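Local coordinates for protein 361aa long hypothetical D-aminopeptidase (Pyrococcus horikoshii, PDB 2DRH) that is of unknown function but probably acts as an aminopeptidase of the peptidase S58 (DmpA-like) family, and forms a four-chain assembly, at residues Q4-K9 with E348-M353; V48-T53 with Y140-R145; K66-A71 with L89-T94; A218-G223 with R354-L359; R253-V258 with A281-T286. One frame throughout, in Å; residues are numbered along the deposited sequence.

Interaction 1 of 5, residues Q4-K9 with E348-M353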
# COMPACT_ATOMS: atom_id res chain seq x y z
N GLN A 4 13.55 -14.10 -31.30
CA GLN A 4 12.87 -14.21 -32.60
C GLN A 4 13.77 -14.91 -33.62
O GLN A 4 13.44 -15.98 -34.11
CB GLN A 4 12.49 -12.83 -33.13
CG GLN A 4 11.60 -12.01 -32.20
CD GLN A 4 10.27 -12.69 -31.91
OE1 GLN A 4 9.55 -13.09 -32.83
NE2 GLN A 4 9.94 -12.81 -30.63
N GLU A 5 14.91 -14.29 -33.91
CA GLU A 5 15.87 -14.82 -34.87
C GLU A 5 16.34 -16.25 -34.54
O GLU A 5 17.13 -16.83 -35.29
CB GLU A 5 17.09 -13.90 -34.96
CG GLU A 5 16.79 -12.43 -35.23
CD GLU A 5 16.45 -11.64 -33.98
OE1 GLU A 5 15.37 -11.88 -33.39
OE2 GLU A 5 17.26 -10.78 -33.57
N LEU A 6 15.88 -16.80 -33.43
CA LEU A 6 16.25 -18.15 -33.03
C LEU A 6 15.05 -19.09 -33.12
O LEU A 6 15.14 -20.26 -32.77
CB LEU A 6 16.80 -18.18 -31.60
CG LEU A 6 18.19 -17.60 -31.38
CD1 LEU A 6 18.59 -17.83 -29.93
CD2 LEU A 6 19.18 -18.29 -32.30
N GLY A 7 13.92 -18.55 -33.56
CA GLY A 7 12.73 -19.37 -33.69
C GLY A 7 11.99 -19.57 -32.38
O GLY A 7 10.94 -20.21 -32.35
N ILE A 8 12.53 -19.04 -31.29
CA ILE A 8 11.90 -19.18 -29.98
C ILE A 8 10.68 -18.27 -29.92
O ILE A 8 10.79 -17.05 -30.02
CB ILE A 8 12.87 -18.82 -28.84
CG1 ILE A 8 14.06 -19.77 -28.86
CG2 ILE A 8 12.14 -18.89 -27.50
CD1 ILE A 8 15.13 -19.46 -27.84
N LYS A 9 9.51 -18.87 -29.75
CA LYS A 9 8.26 -18.12 -29.69
C LYS A 9 7.80 -17.93 -28.26
O LYS A 9 7.67 -18.90 -27.50
CB LYS A 9 7.16 -18.87 -30.46
CG LYS A 9 7.51 -19.23 -31.91
CD LYS A 9 6.57 -20.33 -32.42
CE LYS A 9 6.79 -20.63 -33.89
NZ LYS A 9 6.32 -19.52 -34.76
N GLU A 348 23.64 -24.37 -28.05
CA GLU A 348 23.28 -25.38 -27.06
C GLU A 348 21.79 -25.18 -26.80
O GLU A 348 21.01 -26.13 -26.75
CB GLU A 348 24.07 -25.13 -25.78
CG GLU A 348 24.16 -26.31 -24.85
CD GLU A 348 24.98 -27.44 -25.43
OE1 GLU A 348 26.10 -27.16 -25.91
OE2 GLU A 348 24.51 -28.59 -25.39
N LEU A 349 21.40 -23.91 -26.65
CA LEU A 349 20.02 -23.55 -26.41
C LEU A 349 19.10 -24.06 -27.51
O LEU A 349 17.99 -24.51 -27.23
CB LEU A 349 19.89 -22.02 -26.29
CG LEU A 349 18.49 -21.41 -26.26
CD1 LEU A 349 17.69 -22.01 -25.12
CD2 LEU A 349 18.60 -19.91 -26.11
N LEU A 350 19.56 -24.01 -28.76
CA LEU A 350 18.75 -24.50 -29.87
C LEU A 350 18.56 -26.00 -29.76
O LEU A 350 17.48 -26.52 -30.04
CB LEU A 350 19.41 -24.16 -31.21
CG LEU A 350 19.31 -22.70 -31.67
CD1 LEU A 350 20.01 -22.54 -33.00
CD2 LEU A 350 17.84 -22.31 -31.78
N ARG A 351 19.61 -26.69 -29.33
CA ARG A 351 19.57 -28.14 -29.15
C ARG A 351 18.54 -28.53 -28.08
O ARG A 351 17.73 -29.43 -28.28
CB ARG A 351 20.95 -28.65 -28.75
CG ARG A 351 20.99 -30.11 -28.37
CD ARG A 351 22.37 -30.52 -27.88
NE ARG A 351 22.67 -30.00 -26.55
CZ ARG A 351 22.19 -30.50 -25.42
NH1 ARG A 351 21.37 -31.54 -25.43
NH2 ARG A 351 22.54 -29.97 -24.26
N ILE A 352 18.59 -27.85 -26.94
CA ILE A 352 17.65 -28.15 -25.85
C ILE A 352 16.21 -27.88 -26.26
O ILE A 352 15.33 -28.70 -26.01
CB ILE A 352 17.97 -27.34 -24.57
CG1 ILE A 352 19.16 -27.97 -23.83
CG2 ILE A 352 16.77 -27.33 -23.64
CD1 ILE A 352 20.48 -27.30 -24.08
N MET A 353 15.97 -26.73 -26.89
CA MET A 353 14.63 -26.38 -27.33
C MET A 353 14.11 -27.46 -28.27
O MET A 353 12.94 -27.84 -28.21
CB MET A 353 14.63 -25.02 -28.03
CG MET A 353 15.00 -23.83 -27.12
SD MET A 353 14.01 -23.68 -25.59
CE MET A 353 12.50 -22.90 -26.22
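Ile-8 and Leu-349 meet methyl to methyl, their side chains crossing at about a right angle, with Ile-8 CD1 3.9 Å from Leu-349 CD2. The same Leu-349 methyl is approached by Leu-6 CD1, a looser 4.3 Å away, so both hydrophobic residues of 4-9 close on one branch of this leucine. That branch is presented to them because Leu-349 CG stands anti to the backbone N (chi1 170°). Ile-8 works with two arms: CG1 stands beside the backbone N and carries CD1 to Leu-349, while the other branch, CG2, comes within 4.2 Å of Met-353 CE, one turn further along the helix.

This is a clasp between the two ends of the chain. The short 3-10 segment 4-6, its turn closed by Gly-7 N bonding to Gln-4 O, and the loop after it lie against helix 346-355. Leu-328 of helix 309-328 touches both Leu-6 and Leu-349, and Val-222 of helix 222-225 packs on Leu-349 as well.

A mixed polar and apolar touch lies at Leu-350, whose CD2 rests 3.5 Å from the carbonyl Leu-6 O and also packs against Leu-6 CB, 4.3 Å away. The CB of Leu-350 does not face 4-9 squarely; it is the far end of the side chain that closes in, and the same residue is touched by Leu-359 near the C-terminus. The salt bridge between Arg-351 and Glu-348 stays within the helix, away from this contact.

Interaction 2 of 5, residues V48-T53 with Y140-R145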
# COMPACT_ATOMS: atom_id res chain seq x y z
N VAL A 48 36.72 -2.76 -13.11
CA VAL A 48 35.46 -2.05 -13.25
C VAL A 48 34.61 -2.61 -14.38
O VAL A 48 35.04 -2.69 -15.53
CB VAL A 48 35.69 -0.54 -13.51
CG1 VAL A 48 36.58 -0.35 -14.70
CG2 VAL A 48 34.35 0.16 -13.74
N ARG A 49 33.39 -3.01 -14.04
CA ARG A 49 32.44 -3.58 -14.98
C ARG A 49 31.07 -3.05 -14.59
O ARG A 49 30.26 -3.77 -14.01
CB ARG A 49 32.47 -5.11 -14.89
CG ARG A 49 33.84 -5.76 -15.09
CD ARG A 49 34.25 -5.85 -16.56
NE ARG A 49 35.45 -6.67 -16.75
CZ ARG A 49 36.69 -6.27 -16.49
NH1 ARG A 49 36.92 -5.05 -16.03
NH2 ARG A 49 37.71 -7.10 -16.69
N THR A 50 30.81 -1.78 -14.88
CA THR A 50 29.54 -1.17 -14.53
C THR A 50 29.13 -0.17 -15.61
O THR A 50 29.68 -0.18 -16.71
CB THR A 50 29.65 -0.47 -13.14
OG1 THR A 50 28.35 -0.07 -12.70
CG2 THR A 50 30.54 0.75 -13.21
N GLY A 51 28.15 0.68 -15.31
CA GLY A 51 27.72 1.64 -16.31
C GLY A 51 26.42 2.33 -15.96
O GLY A 51 25.93 2.22 -14.83
N VAL A 52 25.85 3.03 -16.94
CA VAL A 52 24.62 3.77 -16.76
C VAL A 52 23.74 3.64 -18.00
O VAL A 52 24.23 3.65 -19.13
CB VAL A 52 24.91 5.27 -16.53
CG1 VAL A 52 23.60 6.06 -16.45
CG2 VAL A 52 25.71 5.45 -15.25
N THR A 53 22.44 3.51 -17.79
CA THR A 53 21.48 3.41 -18.88
C THR A 53 20.37 4.42 -18.63
O THR A 53 19.81 4.49 -17.53
CB THR A 53 20.86 2.00 -18.97
OG1 THR A 53 21.88 1.04 -19.30
CG2 THR A 53 19.78 1.96 -20.04
N TYR A 140 29.44 -8.94 -8.06
CA TYR A 140 30.12 -10.18 -8.45
C TYR A 140 31.22 -9.93 -9.47
O TYR A 140 32.28 -10.55 -9.42
CB TYR A 140 29.12 -11.20 -9.00
CG TYR A 140 29.73 -12.57 -9.16
CD1 TYR A 140 30.06 -13.35 -8.05
CD2 TYR A 140 30.01 -13.09 -10.43
CE1 TYR A 140 30.65 -14.61 -8.19
CE2 TYR A 140 30.60 -14.34 -10.58
CZ TYR A 140 30.92 -15.09 -9.46
OH TYR A 140 31.50 -16.33 -9.62
N LEU A 141 30.97 -9.03 -10.41
CA LEU A 141 31.96 -8.72 -11.44
C LEU A 141 32.55 -7.32 -11.30
O LEU A 141 33.63 -7.04 -11.82
CB LEU A 141 31.33 -8.87 -12.83
CG LEU A 141 30.87 -10.26 -13.27
CD1 LEU A 141 30.14 -10.17 -14.61
CD2 LEU A 141 32.07 -11.19 -13.39
N ASN A 142 31.85 -6.44 -10.60
CA ASN A 142 32.32 -5.07 -10.47
C ASN A 142 32.80 -4.61 -9.11
O ASN A 142 32.31 -5.07 -8.07
CB ASN A 142 31.21 -4.12 -10.95
CG ASN A 142 31.59 -2.66 -10.83
OD1 ASN A 142 32.63 -2.23 -11.33
ND2 ASN A 142 30.75 -1.87 -10.17
N ASP A 143 33.77 -3.70 -9.12
CA ASP A 143 34.29 -3.10 -7.90
C ASP A 143 33.25 -2.05 -7.54
O ASP A 143 33.44 -0.86 -7.78
CB ASP A 143 35.65 -2.43 -8.15
CG ASP A 143 36.07 -1.51 -7.01
OD1 ASP A 143 35.91 -1.92 -5.83
OD2 ASP A 143 36.54 -0.39 -7.28
N ILE A 144 32.14 -2.51 -6.98
CA ILE A 144 31.06 -1.61 -6.62
C ILE A 144 31.42 -0.60 -5.52
O ILE A 144 30.94 0.52 -5.53
CB ILE A 144 29.81 -2.43 -6.21
CG1 ILE A 144 28.56 -1.55 -6.29
CG2 ILE A 144 30.00 -3.02 -4.81
CD1 ILE A 144 27.27 -2.35 -6.28
N ARG A 145 32.26 -1.00 -4.57
CA ARG A 145 32.67 -0.10 -3.50
C ARG A 145 33.39 1.13 -4.07
O ARG A 145 33.39 2.19 -3.46
CB ARG A 145 33.60 -0.81 -2.52
CG ARG A 145 32.95 -1.91 -1.68
CD ARG A 145 34.00 -2.62 -0.81
NE ARG A 145 34.66 -1.70 0.11
CZ ARG A 145 34.15 -1.32 1.28
NH1 ARG A 145 32.98 -1.78 1.69
NH2 ARG A 145 34.81 -0.45 2.03
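Arg-49 on strand 48-56 and Asn-142 in the irregular segment 140-145 bring their CA atoms to 4.8 Å, and from there the two chains part. The link is an amide side chain bound to main chain: Arg-49 N donates to Asn-142 OD1 at 2.9 Å, with a nearly straight N-H...O angle of 165°, although the donor sits 37° above the carboxamide plane. Asn-142 CG is anti to the backbone N (chi1 179°), which carries the amide across to the strand, and Asn-142 CB rests 3.2 Å from Arg-49 O. The other end of the amide, ND2, packs 3.5 Å from Thr-50 CB and bonds to Asp-138. Since Asp-138 also holds Thr-50 OG1, one carboxylate fixes both the amide's rotation and the threonine.

Were Asn-142 an alanine, the buried Arg-49 N would probably be left without its acceptor and Asp-138 without one of its donors. Arg-49 lays its CG 3.5 Å from Leu-141 O, then bends at chi2 and turns its guanidinium elsewhere, NH1 to Val-48 O at 3.1 Å and the other nitrogens to the carbonyls of Asp-334 and Gly-37.

Val-48 and Thr-50 bond by backbone to strand 28-36, and Asn-142 takes the intervening N-H on the strand's other edge; a side-chain amide thus holds the loop after strand 132-136 to the four-stranded mixed sheet.

Interaction 3 of 5, residues K66-A71 with L89-T94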
# COMPACT_ATOMS: atom_id res chain seq x y z
N LYS A 66 5.26 16.16 -18.35
CA LYS A 66 5.30 14.88 -17.65
C LYS A 66 4.43 13.80 -18.29
O LYS A 66 3.53 14.09 -19.09
CB LYS A 66 4.83 15.10 -16.20
CG LYS A 66 5.64 16.12 -15.42
CD LYS A 66 4.76 16.84 -14.41
CE LYS A 66 5.52 17.34 -13.20
NZ LYS A 66 6.70 18.19 -13.53
N VAL A 67 4.72 12.54 -17.97
CA VAL A 67 3.92 11.44 -18.49
C VAL A 67 3.30 10.75 -17.29
O VAL A 67 3.89 10.73 -16.21
CB VAL A 67 4.77 10.41 -19.29
CG1 VAL A 67 5.40 11.07 -20.51
CG2 VAL A 67 5.85 9.80 -18.40
N LEU A 68 2.09 10.21 -17.46
CA LEU A 68 1.43 9.50 -16.37
C LEU A 68 2.19 8.20 -16.16
O LEU A 68 2.65 7.59 -17.13
CB LEU A 68 -0.03 9.24 -16.71
CG LEU A 68 -0.88 10.51 -16.86
CD1 LEU A 68 -2.32 10.15 -17.19
CD2 LEU A 68 -0.83 11.31 -15.57
N ALA A 69 2.34 7.77 -14.91
CA ALA A 69 3.10 6.55 -14.66
C ALA A 69 2.67 5.77 -13.42
O ALA A 69 1.95 6.30 -12.57
CB ALA A 69 4.58 6.89 -14.55
N GLY A 70 3.12 4.52 -13.35
CA GLY A 70 2.80 3.65 -12.23
C GLY A 70 3.99 2.77 -11.91
O GLY A 70 4.97 2.74 -12.66
N ALA A 71 3.93 2.04 -10.80
CA ALA A 71 5.04 1.17 -10.42
C ALA A 71 4.64 0.14 -9.37
O ALA A 71 3.69 0.35 -8.62
CB ALA A 71 6.19 2.00 -9.91
N LEU A 89 1.76 11.47 -7.20
CA LEU A 89 1.29 12.33 -8.29
C LEU A 89 0.92 11.58 -9.55
O LEU A 89 0.26 12.12 -10.43
CB LEU A 89 2.36 13.38 -8.63
CG LEU A 89 2.76 14.37 -7.55
CD1 LEU A 89 3.85 15.29 -8.09
CD2 LEU A 89 1.56 15.20 -7.12
N GLY A 90 1.37 10.33 -9.65
CA GLY A 90 1.08 9.51 -10.81
C GLY A 90 1.88 9.90 -12.04
O GLY A 90 1.49 9.58 -13.16
N THR A 91 3.01 10.58 -11.84
CA THR A 91 3.79 11.01 -12.99
C THR A 91 5.30 10.80 -12.91
O THR A 91 5.84 10.53 -11.83
CB THR A 91 3.56 12.50 -13.26
OG1 THR A 91 3.80 13.23 -12.05
CG2 THR A 91 2.11 12.75 -13.71
N ILE A 92 5.95 10.91 -14.07
CA ILE A 92 7.40 10.80 -14.20
C ILE A 92 7.81 12.12 -14.87
O ILE A 92 7.23 12.49 -15.89
CB ILE A 92 7.82 9.60 -15.07
CG1 ILE A 92 7.71 8.31 -14.25
CG2 ILE A 92 9.24 9.79 -15.58
CD1 ILE A 92 8.16 7.06 -14.99
N GLU A 93 8.78 12.81 -14.28
CA GLU A 93 9.19 14.12 -14.79
C GLU A 93 10.68 14.25 -15.07
O GLU A 93 11.21 15.36 -15.14
CB GLU A 93 8.78 15.21 -13.79
CG GLU A 93 9.23 14.92 -12.36
CD GLU A 93 8.81 16.01 -11.38
OE1 GLU A 93 7.64 16.45 -11.43
OE2 GLU A 93 9.65 16.40 -10.54
N THR A 94 11.34 13.11 -15.23
CA THR A 94 12.76 13.10 -15.49
C THR A 94 13.08 11.86 -16.29
O THR A 94 12.28 10.92 -16.34
CB THR A 94 13.56 13.00 -14.17
OG1 THR A 94 13.35 11.70 -13.59
CG2 THR A 94 13.12 14.08 -13.17
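Gly-90 O takes the shortest sound bond of this pairing, from Ala-69 N at 2.7 Å, the donor standing 45° out of the carbonyl plane. Leu-68 CA adds a C-H...O contact to the same oxygen. The bond belongs to an antiparallel beta ladder: Val-67 and Ile-92 form its hydrogen-bonded pair, Leu-68 and Thr-91 the non-hydrogen-bonded one next to it, and the ladder attaches the two-residue strand 91-92 to strand 65-73 of the large mixed sheet. Gly-90, with positive phi, is where helix 83-89 ends and the chain turns into this strand.

In the hydrogen-bonded pair, Ile-92 N reaches Val-67 O at 3.0 Å, nearly along the C=O axis, and the return bond from Val-67 N to Ile-92 O is longer, 3.3 Å, but lies in the carbonyl plane. Val-67 O is also approached by Thr-91 CA, so it too is met by an N-H and a C-H.

Beyond the ladder Lys-66 and Glu-93 run side by side, pointing the same way. They form a salt bridge whose hydrogen bond is weak, and the place of Glu-93 OE1 is not secure; Lys-66 NZ has firmer partners in Tyr-63 O and His-292, and Glu-93 OE2 is bonded to Asn-130 N.

The side chains of Leu-68 and Thr-91 diverge, yet Leu-68 CD2 still comes 3.8 Å from Thr-91 CG2. Val-67 and Ile-92 share a face. Leu-86 of helix 83-89 packs on both Ala-69 and Ile-92. With CG1 anti to the carbonyl carbon (chi1 -78°), Ile-92 brings CG1 and CD1 onto Ala-69 CB, which stands just 3.5 Å from Ile-92 CG1.

Interaction 4 of 5, residues A218-G223 with R354-L359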
# COMPACT_ATOMS: atom_id res chain seq x y z
N ALA A 218 10.61 -20.32 -22.49
CA ALA A 218 9.45 -20.77 -23.25
C ALA A 218 8.98 -22.10 -22.69
O ALA A 218 8.61 -23.00 -23.43
CB ALA A 218 9.80 -20.90 -24.73
N GLY A 219 9.00 -22.21 -21.36
CA GLY A 219 8.55 -23.42 -20.70
C GLY A 219 9.57 -24.53 -20.51
O GLY A 219 9.36 -25.45 -19.72
N VAL A 220 10.69 -24.44 -21.22
CA VAL A 220 11.73 -25.46 -21.14
C VAL A 220 12.73 -25.15 -20.02
O VAL A 220 13.28 -24.06 -19.95
CB VAL A 220 12.50 -25.55 -22.48
CG1 VAL A 220 13.55 -26.66 -22.41
CG2 VAL A 220 11.52 -25.81 -23.63
N PRO A 221 12.96 -26.13 -19.12
CA PRO A 221 13.90 -25.93 -18.00
C PRO A 221 15.36 -25.87 -18.47
O PRO A 221 16.18 -26.71 -18.09
CB PRO A 221 13.61 -27.12 -17.10
CG PRO A 221 13.18 -28.18 -18.06
CD PRO A 221 12.29 -27.43 -19.01
N VAL A 222 15.65 -24.86 -19.28
CA VAL A 222 16.98 -24.65 -19.83
C VAL A 222 18.04 -24.55 -18.74
O VAL A 222 19.21 -24.84 -18.98
CB VAL A 222 17.01 -23.37 -20.69
CG1 VAL A 222 18.41 -23.13 -21.22
CG2 VAL A 222 16.01 -23.49 -21.85
N GLY A 223 17.64 -24.13 -17.55
CA GLY A 223 18.58 -24.01 -16.45
C GLY A 223 19.16 -25.34 -16.02
O GLY A 223 20.37 -25.47 -15.85
N ARG A 354 14.98 -27.98 -29.14
CA ARG A 354 14.59 -29.03 -30.07
C ARG A 354 14.25 -30.34 -29.35
O ARG A 354 13.30 -31.02 -29.71
CB ARG A 354 15.69 -29.28 -31.11
CG ARG A 354 15.59 -28.39 -32.34
CD ARG A 354 16.43 -28.95 -33.49
NE ARG A 354 17.86 -28.84 -33.24
CZ ARG A 354 18.61 -27.81 -33.63
NH1 ARG A 354 18.06 -26.81 -34.30
NH2 ARG A 354 19.90 -27.78 -33.34
N ARG A 355 15.03 -30.69 -28.33
CA ARG A 355 14.79 -31.91 -27.57
C ARG A 355 13.40 -31.88 -26.93
O ARG A 355 12.79 -32.92 -26.68
CB ARG A 355 15.85 -32.09 -26.48
CG ARG A 355 15.56 -33.26 -25.54
CD ARG A 355 16.50 -33.28 -24.33
NE ARG A 355 17.85 -33.74 -24.66
CZ ARG A 355 18.16 -34.98 -25.02
NH1 ARG A 355 17.20 -35.90 -25.10
NH2 ARG A 355 19.41 -35.31 -25.30
N TYR A 356 12.90 -30.68 -26.65
CA TYR A 356 11.58 -30.54 -26.04
C TYR A 356 10.52 -30.14 -27.06
O TYR A 356 9.48 -29.58 -26.71
CB TYR A 356 11.62 -29.53 -24.90
CG TYR A 356 12.34 -30.05 -23.67
CD1 TYR A 356 13.73 -30.15 -23.63
CD2 TYR A 356 11.62 -30.44 -22.54
CE1 TYR A 356 14.39 -30.63 -22.49
CE2 TYR A 356 12.26 -30.93 -21.41
CZ TYR A 356 13.64 -31.02 -21.39
OH TYR A 356 14.27 -31.48 -20.25
N GLY A 357 10.79 -30.44 -28.33
CA GLY A 357 9.86 -30.13 -29.40
C GLY A 357 9.32 -28.71 -29.41
O GLY A 357 8.12 -28.50 -29.57
N ARG A 358 10.21 -27.73 -29.25
CA ARG A 358 9.81 -26.33 -29.25
C ARG A 358 10.83 -25.47 -29.99
O ARG A 358 11.73 -24.90 -29.37
CB ARG A 358 9.68 -25.81 -27.82
CG ARG A 358 8.73 -26.60 -26.96
CD ARG A 358 8.63 -25.97 -25.59
NE ARG A 358 7.88 -26.82 -24.67
CZ ARG A 358 7.72 -26.55 -23.38
NH1 ARG A 358 8.24 -25.45 -22.86
NH2 ARG A 358 7.03 -27.39 -22.62
N LEU A 359 10.69 -25.38 -31.30
CA LEU A 359 11.62 -24.58 -32.10
C LEU A 359 11.17 -24.53 -33.55
O LEU A 359 11.79 -25.21 -34.39
CB LEU A 359 13.03 -25.17 -32.00
CG LEU A 359 14.17 -24.29 -32.51
CD1 LEU A 359 14.16 -22.95 -31.78
CD2 LEU A 359 15.50 -25.00 -32.28
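Val-220 lays its CG1 methyl over one face of the Tyr-356 ring, a CH-pi contact 3.9 Å from the ring centroid and 20° off its normal, displaced toward the CD1 rim. The tyrosine follows directly on helix 346-355, which finishes in a Schellman motif: Gly-357, with positive phi, is the C-prime residue, its N bonding to Arg-354 O while Arg-358 N returns to Met-353 O. That reversal carries Arg-358 back alongside the loop 218-221.

The remaining apolar contacts use the other valine branch and the proline. Val-220 is set with CG1 anti to the backbone N (chi1 -177°), leaving CG2 to slide along the arginine, 3.5 Å from Arg-358 CD. Pro-221 CD stands 4.2 Å from Tyr-356 CE2, and this proline, at the N-cap position of helix 222-225, also packs on Arg-358 of the fourth subunit, whose own Tyr-356 touches this one.

The polar contacts are less certain. Arg-358 extends from CG to NE, so that NH1 arrives near Ala-218 O, with the oxygen at the edge of the guanidinium; the bond is weak and the place of NH1 doubtful. At the backbone angles of Gly-219, a CB would be jammed against that carbonyl oxygen. With an alanine in place of Arg-358, Val-220 CG2 would probably lose its cover and the Ala-218 carbonyl the cation beside it. Tyr-356 OH is held more firmly, by Glu-225 OE2. Within the loop, Pro-221 is the centre of an inverse gamma turn, closed by Val-222 N on Val-220 O at 2.6 Å.

Interaction 5 of 5, residues R253-V258 with A281-T286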
# COMPACT_ATOMS: atom_id res chain seq x y z
N ARG A 253 -3.52 4.95 -11.82
CA ARG A 253 -4.00 3.71 -11.21
C ARG A 253 -3.83 2.53 -12.15
O ARG A 253 -3.34 1.46 -11.74
CB ARG A 253 -5.47 3.84 -10.82
CG ARG A 253 -6.09 2.54 -10.29
CD ARG A 253 -7.58 2.72 -10.08
NE ARG A 253 -8.20 3.20 -11.31
CZ ARG A 253 -8.44 2.43 -12.37
NH1 ARG A 253 -8.12 1.15 -12.34
NH2 ARG A 253 -9.00 2.96 -13.45
N GLN A 254 -4.23 2.72 -13.40
CA GLN A 254 -4.13 1.67 -14.41
C GLN A 254 -2.68 1.31 -14.70
O GLN A 254 -2.38 0.16 -15.00
CB GLN A 254 -4.82 2.12 -15.70
CG GLN A 254 -6.32 2.28 -15.56
CD GLN A 254 -7.01 2.67 -16.85
OE1 GLN A 254 -6.74 3.74 -17.41
NE2 GLN A 254 -7.90 1.81 -17.34
N LEU A 255 -1.79 2.29 -14.63
CA LEU A 255 -0.39 2.03 -14.90
C LEU A 255 0.24 1.24 -13.73
O LEU A 255 1.22 0.52 -13.93
CB LEU A 255 0.35 3.35 -15.17
CG LEU A 255 -0.04 3.94 -16.55
CD1 LEU A 255 0.32 5.42 -16.64
CD2 LEU A 255 0.66 3.16 -17.64
N ASN A 256 -0.33 1.35 -12.54
CA ASN A 256 0.17 0.57 -11.41
C ASN A 256 -0.22 -0.88 -11.69
O ASN A 256 0.54 -1.80 -11.39
CB ASN A 256 -0.45 1.01 -10.08
CG ASN A 256 0.25 2.21 -9.48
OD1 ASN A 256 1.46 2.35 -9.59
ND2 ASN A 256 -0.52 3.06 -8.81
N ARG A 257 -1.39 -1.07 -12.28
CA ARG A 257 -1.86 -2.42 -12.61
C ARG A 257 -0.93 -3.03 -13.65
O ARG A 257 -0.51 -4.18 -13.52
CB ARG A 257 -3.30 -2.38 -13.15
CG ARG A 257 -4.32 -1.69 -12.23
CD ARG A 257 -5.74 -1.79 -12.79
NE ARG A 257 -6.33 -3.12 -12.58
CZ ARG A 257 -7.36 -3.60 -13.28
NH1 ARG A 257 -7.91 -2.86 -14.25
NH2 ARG A 257 -7.85 -4.80 -13.01
N VAL A 258 -0.61 -2.25 -14.68
CA VAL A 258 0.29 -2.70 -15.73
C VAL A 258 1.64 -3.11 -15.14
O VAL A 258 2.18 -4.16 -15.47
CB VAL A 258 0.49 -1.57 -16.79
CG1 VAL A 258 1.64 -1.92 -17.71
CG2 VAL A 258 -0.80 -1.37 -17.61
N ALA A 281 9.13 -2.94 -11.02
CA ALA A 281 8.61 -2.61 -12.34
C ALA A 281 8.07 -1.19 -12.37
O ALA A 281 7.38 -0.77 -11.45
CB ALA A 281 7.51 -3.59 -12.71
N VAL A 282 8.40 -0.46 -13.42
CA VAL A 282 7.92 0.90 -13.58
C VAL A 282 7.24 1.02 -14.94
O VAL A 282 7.85 0.73 -15.97
CB VAL A 282 9.08 1.92 -13.47
CG1 VAL A 282 8.57 3.31 -13.79
CG2 VAL A 282 9.68 1.89 -12.06
N ALA A 283 5.98 1.44 -14.95
CA ALA A 283 5.23 1.57 -16.19
C ALA A 283 4.76 3.00 -16.42
O ALA A 283 4.37 3.69 -15.48
CB ALA A 283 4.04 0.64 -16.18
N PHE A 284 4.80 3.43 -17.67
CA PHE A 284 4.36 4.78 -18.03
C PHE A 284 3.76 4.80 -19.42
O PHE A 284 4.06 3.94 -20.26
CB PHE A 284 5.53 5.76 -17.94
CG PHE A 284 6.60 5.57 -18.99
CD1 PHE A 284 6.46 6.11 -20.28
CD2 PHE A 284 7.77 4.87 -18.70
CE1 PHE A 284 7.46 5.96 -21.24
CE2 PHE A 284 8.78 4.72 -19.65
CZ PHE A 284 8.63 5.26 -20.93
N SER A 285 2.89 5.77 -19.66
CA SER A 285 2.24 5.92 -20.96
C SER A 285 2.67 7.24 -21.60
O SER A 285 2.92 8.22 -20.91
CB SER A 285 0.72 5.89 -20.80
OG SER A 285 0.07 6.21 -22.02
N THR A 286 2.76 7.25 -22.92
CA THR A 286 3.15 8.45 -23.65
C THR A 286 1.90 9.12 -24.19
O THR A 286 1.98 10.18 -24.80
CB THR A 286 4.05 8.10 -24.85
OG1 THR A 286 3.35 7.17 -25.70
CG2 THR A 286 5.35 7.46 -24.39
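Leu-255 sets its CD2 methyl almost straight over one face of the peptide group joining Phe-284 to Ser-285, 3.9 Å from Phe-284 C, while its CD1 lies 4.0 Å from Ser-285 N at the same peptide. The phenyl ring is turned the other way: the CB of Phe-284 leaves the strand away from the helix, and the ring packs against Val-67 and Ala-69 of strand 65-73. Leu-255 reaches the peptide because its CG stands beside the backbone N (chi1 -72°), which aims both methyls at the strand.

Ala-283 sends its CB toward the helix, where it touches both Leu-255 O at 3.6 Å and Val-258 CG1 at 3.8 Å. So small a methyl is consistent with the close approach of helix and strand, their axes 7.3 Å apart and their directions 136° from parallel. Ser-285 CB completes the contact beside Leu-255 CD2, its hydroxyl being bonded to Ala-248 O.

Helix 252-268 is the connection of a beta-alpha-beta unit, linking the neighbouring parallel strands 240-246 and 278-285; Ile-244 of the first touches Val-258 and Ala-283, Leu-68 reaches Leu-255 from strand 65-73, and Glu-88 of the third subunit salt-bridges Arg-257 on the helix.

Overall arrangement
Interactions 3 and 5 both reach one sheet: strands 65-73 and 278-285 are neighbours in it, Gly-70 N bonds to Ala-283 O, and both contacts come close to the third subunit. Interaction 3 is mainly backbone pairing, whereas interaction 5 is a helix packed apolarly on a strand. Interaction 2, buried where a loop meets a strand of the smaller four-stranded sheet, about 28 Å from interaction 3 between centres, depends on a side-chain amide. Interactions 1 and 4 share helix 346-355, their centres about 8 Å apart. Interaction 1 is a buried hydrophobic clasp of the chain ends; interaction 4, only partly buried, mixes ring, methyl and arginine contacts at the boundary with the fourth subunit.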